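Local atomic coordinates of DNA mismatch repair protein MutL (Aquifex aeolicus, PDB entry 6LZI), a protein that probably takes part in DNA mismatch repair, its N-terminal ATPase domain binding adenine nucleotide in a Bergerat fold. Residues A[46-51]-A[134-139]. Numbering follows the deposited sequence.
Sequences LIRVKD and GTEVEV. With ADP (adenosine-5'-diphosphate), chain H.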
ATOM      1  N   LEU A  46      -4.839   6.225  15.095  1.00 25.95           N
ATOM      2  CA  LEU A  46      -5.823   5.604  14.220  1.00 24.12           C
ATOM      3  C   LEU A  46      -5.173   5.290  12.895  1.00 19.04           C
ATOM      4  O   LEU A  46      -4.521   6.146  12.279  1.00 21.25           O
ATOM      5  CB  LEU A  46      -7.024   6.538  13.995  1.00 27.17           C
ATOM      6  CG  LEU A  46      -7.979   5.990  12.924  1.00 22.71           C
ATOM      7  CD1 LEU A  46      -8.834   4.832  13.332  1.00 24.99           C
ATOM      8  CD2 LEU A  46      -8.744   7.241  12.387  1.00 25.54           C
ATOM      9  N   ILE A  47      -5.463   4.092  12.414  1.00 20.99           N
ATOM     10  CA  ILE A  47      -5.274   3.684  11.043  1.00 17.86           C
ATOM     11  C   ILE A  47      -6.631   3.249  10.538  1.00 19.92           C
ATOM     12  O   ILE A  47      -7.259   2.351  11.147  1.00 21.79           O
ATOM     13  CB  ILE A  47      -4.298   2.465  10.999  1.00 17.22           C
ATOM     14  CG1 ILE A  47      -2.896   2.880  11.496  1.00 21.37           C
ATOM     15  CG2 ILE A  47      -4.119   1.931   9.603  1.00 18.72           C
ATOM     16  CD1 ILE A  47      -2.190   1.733  12.190  1.00 22.44           C
ATOM     17  N   ARG A  48      -7.082   3.852   9.423  1.00 20.96           N
ATOM     18  CA  ARG A  48      -8.357   3.527   8.791  1.00 17.28           C
ATOM     19  C   ARG A  48      -8.105   3.255   7.312  1.00 16.10           C
ATOM     20  O   ARG A  48      -7.372   4.019   6.659  1.00 21.20           O
ATOM     21  CB  ARG A  48      -9.364   4.680   8.935  1.00 21.93           C
ATOM     22  CG  ARG A  48     -10.646   4.284   8.316  1.00 25.52           C
ATOM     23  CD  ARG A  48     -11.745   5.332   8.532  1.00 31.14           C
ATOM     24  NE  ARG A  48     -11.325   6.620   7.991  1.00 35.14           N
ATOM     25  CZ  ARG A  48     -11.485   6.986   6.730  1.00 33.06           C
ATOM     26  NH1 ARG A  48     -12.053   6.154   5.836  1.00 29.66           N
ATOM     27  NH2 ARG A  48     -11.059   8.185   6.361  1.00 34.23           N
ATOM     28  N   VAL A  49      -8.643   2.132   6.815  1.00 20.80           N
ATOM     29  CA  VAL A  49      -8.550   1.794   5.394  1.00 16.17           C
ATOM     30  C   VAL A  49      -9.929   1.438   4.907  1.00 15.74           C
ATOM     31  O   VAL A  49     -10.554   0.504   5.413  1.00 17.21           O
ATOM     32  CB  VAL A  49      -7.558   0.639   5.155  1.00 18.41           C
ATOM     33  CG1 VAL A  49      -7.454   0.238   3.650  1.00 18.47           C
ATOM     34  CG2 VAL A  49      -6.180   1.021   5.607  1.00 22.47           C
ATOM     35  N   LYS A  50     -10.353   2.140   3.886  1.00 19.69           N
ATOM     36  CA  LYS A  50     -11.660   2.043   3.310  1.00 20.24           C
ATOM     37  C   LYS A  50     -11.431   1.613   1.874  1.00 18.25           C
ATOM     38  O   LYS A  50     -10.573   2.183   1.186  1.00 19.40           O
ATOM     39  CB  LYS A  50     -12.342   3.363   3.324  1.00 19.12           C
ATOM     40  CG  LYS A  50     -13.826   3.281   2.790  1.00 23.64           C
ATOM     41  CD  LYS A  50     -14.295   4.722   2.904  1.00 24.76           C
ATOM     42  CE  LYS A  50     -15.767   4.873   2.507  1.00 31.30           C
ATOM     43  NZ  LYS A  50     -15.773   4.723   1.043  1.00 35.42           N
ATOM     44  N   ASP A  51     -12.263   0.693   1.421  1.00 17.21           N
ATOM     45  CA  ASP A  51     -12.231   0.255   0.026  1.00 17.22           C
ATOM     46  C   ASP A  51     -13.642   0.003  -0.495  1.00 19.64           C
ATOM     47  O   ASP A  51     -14.621  -0.136   0.279  1.00 18.26           O
ATOM     48  CB  ASP A  51     -11.339  -1.024  -0.127  1.00 19.46           C
ATOM     49  CG  ASP A  51     -11.967  -2.286   0.427  1.00 20.97           C
ATOM     50  OD1 ASP A  51     -13.148  -2.637   0.063  1.00 23.87           O
ATOM     51  OD2 ASP A  51     -11.291  -2.939   1.300  1.00 18.48           O
ATOM     52  N   GLY A 134     -18.482  -2.548   0.247  1.00 20.97           N
ATOM     53  CA  GLY A 134     -17.035  -2.557   0.454  1.00 17.00           C
ATOM     54  C   GLY A 134     -16.704  -2.742   1.947  1.00 20.39           C
ATOM     55  O   GLY A 134     -17.509  -3.254   2.725  1.00 20.81           O
ATOM     56  N   THR A 135     -15.491  -2.362   2.344  1.00 18.61           N
ATOM     57  CA  THR A 135     -14.964  -2.701   3.675  1.00 20.15           C
ATOM     58  C   THR A 135     -14.204  -1.532   4.252  1.00 17.27           C
ATOM     59  O   THR A 135     -13.510  -0.823   3.527  1.00 18.63           O
ATOM     60  CB  THR A 135     -14.011  -3.930   3.565  1.00 22.46           C
ATOM     61  OG1 THR A 135     -14.739  -5.034   3.018  1.00 23.09           O
ATOM     62  CG2 THR A 135     -13.448  -4.341   4.899  1.00 22.85           C
ATOM     63  N   GLU A 136     -14.381  -1.288   5.549  1.00 15.00           N
ATOM     64  CA  GLU A 136     -13.664  -0.240   6.250  1.00 20.79           C
ATOM     65  C   GLU A 136     -13.120  -0.853   7.536  1.00 18.43           C
ATOM     66  O   GLU A 136     -13.876  -1.466   8.287  1.00 21.09           O
ATOM     67  CB  GLU A 136     -14.618   0.939   6.544  1.00 18.40           C
ATOM     68  CG  GLU A 136     -13.848   2.063   7.206  1.00 20.24           C
ATOM     69  CD  GLU A 136     -14.633   3.354   7.030  1.00 24.42           C
ATOM     70  OE1 GLU A 136     -14.045   4.300   6.499  1.00 30.06           O
ATOM     71  OE2 GLU A 136     -15.851   3.257   7.252  1.00 30.45           O
ATOM     72  N   VAL A 137     -11.813  -0.706   7.791  1.00 18.49           N
ATOM     73  CA  VAL A 137     -11.185  -1.239   8.994  1.00 20.84           C
ATOM     74  C   VAL A 137     -10.579  -0.055   9.739  1.00 19.88           C
ATOM     75  O   VAL A 137      -9.926   0.817   9.125  1.00 19.23           O
ATOM     76  CB  VAL A 137     -10.110  -2.286   8.599  1.00 16.74           C
ATOM     77  CG1 VAL A 137      -9.492  -2.914   9.876  1.00 17.95           C
ATOM     78  CG2 VAL A 137     -10.787  -3.342   7.771  1.00 23.27           C
ATOM     79  N   GLU A 138     -10.840   0.019  11.054  1.00 19.27           N
ATOM     80  CA  GLU A 138     -10.289   1.075  11.910  1.00 19.52           C
ATOM     81  C   GLU A 138      -9.483   0.379  12.979  1.00 24.77           C
ATOM     82  O   GLU A 138     -10.020  -0.453  13.703  1.00 23.94           O
ATOM     83  CB  GLU A 138     -11.405   1.906  12.558  1.00 22.91           C
ATOM     84  CG  GLU A 138     -12.162   2.558  11.443  1.00 26.80           C
ATOM     85  CD  GLU A 138     -13.224   3.501  11.915  1.00 31.61           C
ATOM     86  OE1 GLU A 138     -13.264   3.752  13.129  1.00 32.04           O
ATOM     87  OE2 GLU A 138     -14.001   3.966  11.056  1.00 32.98           O
ATOM     88  N   VAL A 139      -8.201   0.725  13.061  1.00 21.80           N
ATOM     89  CA  VAL A 139      -7.280   0.184  14.063  1.00 18.98           C
ATOM     90  C   VAL A 139      -6.825   1.333  14.971  1.00 17.33           C
ATOM     91  O   VAL A 139      -6.198   2.297  14.499  1.00 20.38           O
ATOM     92  CB  VAL A 139      -6.089  -0.475  13.348  1.00 19.15           C
ATOM     93  CG1 VAL A 139      -5.110  -1.014  14.335  1.00 20.03           C
ATOM     94  CG2 VAL A 139      -6.709  -1.571  12.435  1.00 21.26           C
TER
HETATM   95  PB  ADP H 407      -5.587 -13.406   4.282  1.00 32.34           P
HETATM   96  O1B ADP H 407      -5.806 -12.118   3.563  1.00 26.41           O
HETATM   97  O2B ADP H 407      -6.584 -14.505   3.830  1.00 33.18           O
HETATM   98  O3B ADP H 407      -4.160 -13.892   4.154  1.00 35.93           O
HETATM   99  PA  ADP H 407      -6.466 -11.760   6.458  1.00 29.16           P
HETATM  100  O1A ADP H 407      -6.491 -11.959   7.945  1.00 27.95           O
HETATM  101  O2A ADP H 407      -5.701 -10.569   5.991  1.00 21.34           O
HETATM  102  O3A ADP H 407      -5.864 -13.175   5.838  1.00 31.48           O
HETATM  103  O5' ADP H 407      -7.962 -11.502   5.905  1.00 29.56           O
HETATM  104  C5' ADP H 407      -8.776 -12.653   6.139  1.00 33.50           C
HETATM  105  C4' ADP H 407      -9.902 -12.728   5.113  1.00 34.04           C
HETATM  106  O4' ADP H 407     -10.789 -11.659   5.327  1.00 30.90           O
HETATM  107  C3' ADP H 407      -9.502 -12.635   3.655  1.00 28.51           C
HETATM  108  O3' ADP H 407      -9.244 -13.969   3.136  1.00 33.17           O
HETATM  109  C2' ADP H 407     -10.757 -12.081   3.008  1.00 26.31           C
HETATM  110  O2' ADP H 407     -11.615 -13.255   2.834  1.00 30.85           O
HETATM  111  C1' ADP H 407     -11.365 -11.242   4.105  1.00 24.26           C
HETATM  112  N9  ADP H 407     -11.045  -9.826   3.974  1.00 23.12           N
HETATM  113  C8  ADP H 407     -10.173  -9.093   4.719  1.00 22.37           C
HETATM  114  N7  ADP H 407     -10.161  -7.794   4.320  1.00 20.33           N
HETATM  115  C5  ADP H 407     -11.036  -7.741   3.282  1.00 21.65           C
HETATM  116  C6  ADP H 407     -11.477  -6.647   2.412  1.00 20.71           C
HETATM  117  N6  ADP H 407     -10.948  -5.401   2.565  1.00 22.42           N
HETATM  118  N1  ADP H 407     -12.395  -6.944   1.452  1.00 21.97           N
HETATM  119  C2  ADP H 407     -12.870  -8.252   1.319  1.00 20.06           C
HETATM  120  N3  ADP H 407     -12.530  -9.283   2.090  1.00 22.08           N
HETATM  121  C4  ADP H 407     -11.630  -9.042   3.082  1.00 23.93           C
HETATM  122  O   HOH W   1     -14.056  -5.108   0.444  1.00 21.17           O
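Asp51 and Thr135 run alongside each other to the adenine of ADP. Asp51 OD2 accepts a hydrogen bond from ADP N6 (2.8 Å); Asp51 OD1 accepts one from a water oxygen (2.7 Å), which in turn accepts from Thr135 OG1. OD2 is also hydrogen-bonded to Ser27 OG, OD1 to Gly53 N, and Thr135 OG1 to Ser105 OG. With CG between its backbone N and carbonyl carbon (chi1 73°), the aspartate brings OD1 to 3.3 Å from Thr135 N, a weak hydrogen bond. On the same face Ile47 and Val49 pack on helix 16-29, Val137 and Val139 on Phe101 of the next strand. On the opposite face Arg48 crosses Glu136: Arg48 NH1 meets Glu136 OE1 at 2.8 Å, nearly along the C-O axis but 26° out of the guanidinium plane, and the two flat groups stand 82° apart. Glu138 runs alongside the arginine's methylenes, its OE2 paired instead with Arg104, while Arg48 also bridges to Glu36 and Glu38. An alanine at Arg48 is likely to leave Glu36, Glu38 and Glu136 with less compensating charge, though Glu136 keeps Arg104. Paired backbone bonds join the antiparallel strands, adjacent in the central sheet of the Bergerat (GHKL) fold, whose adenine-binding aspartate sits at the strand end.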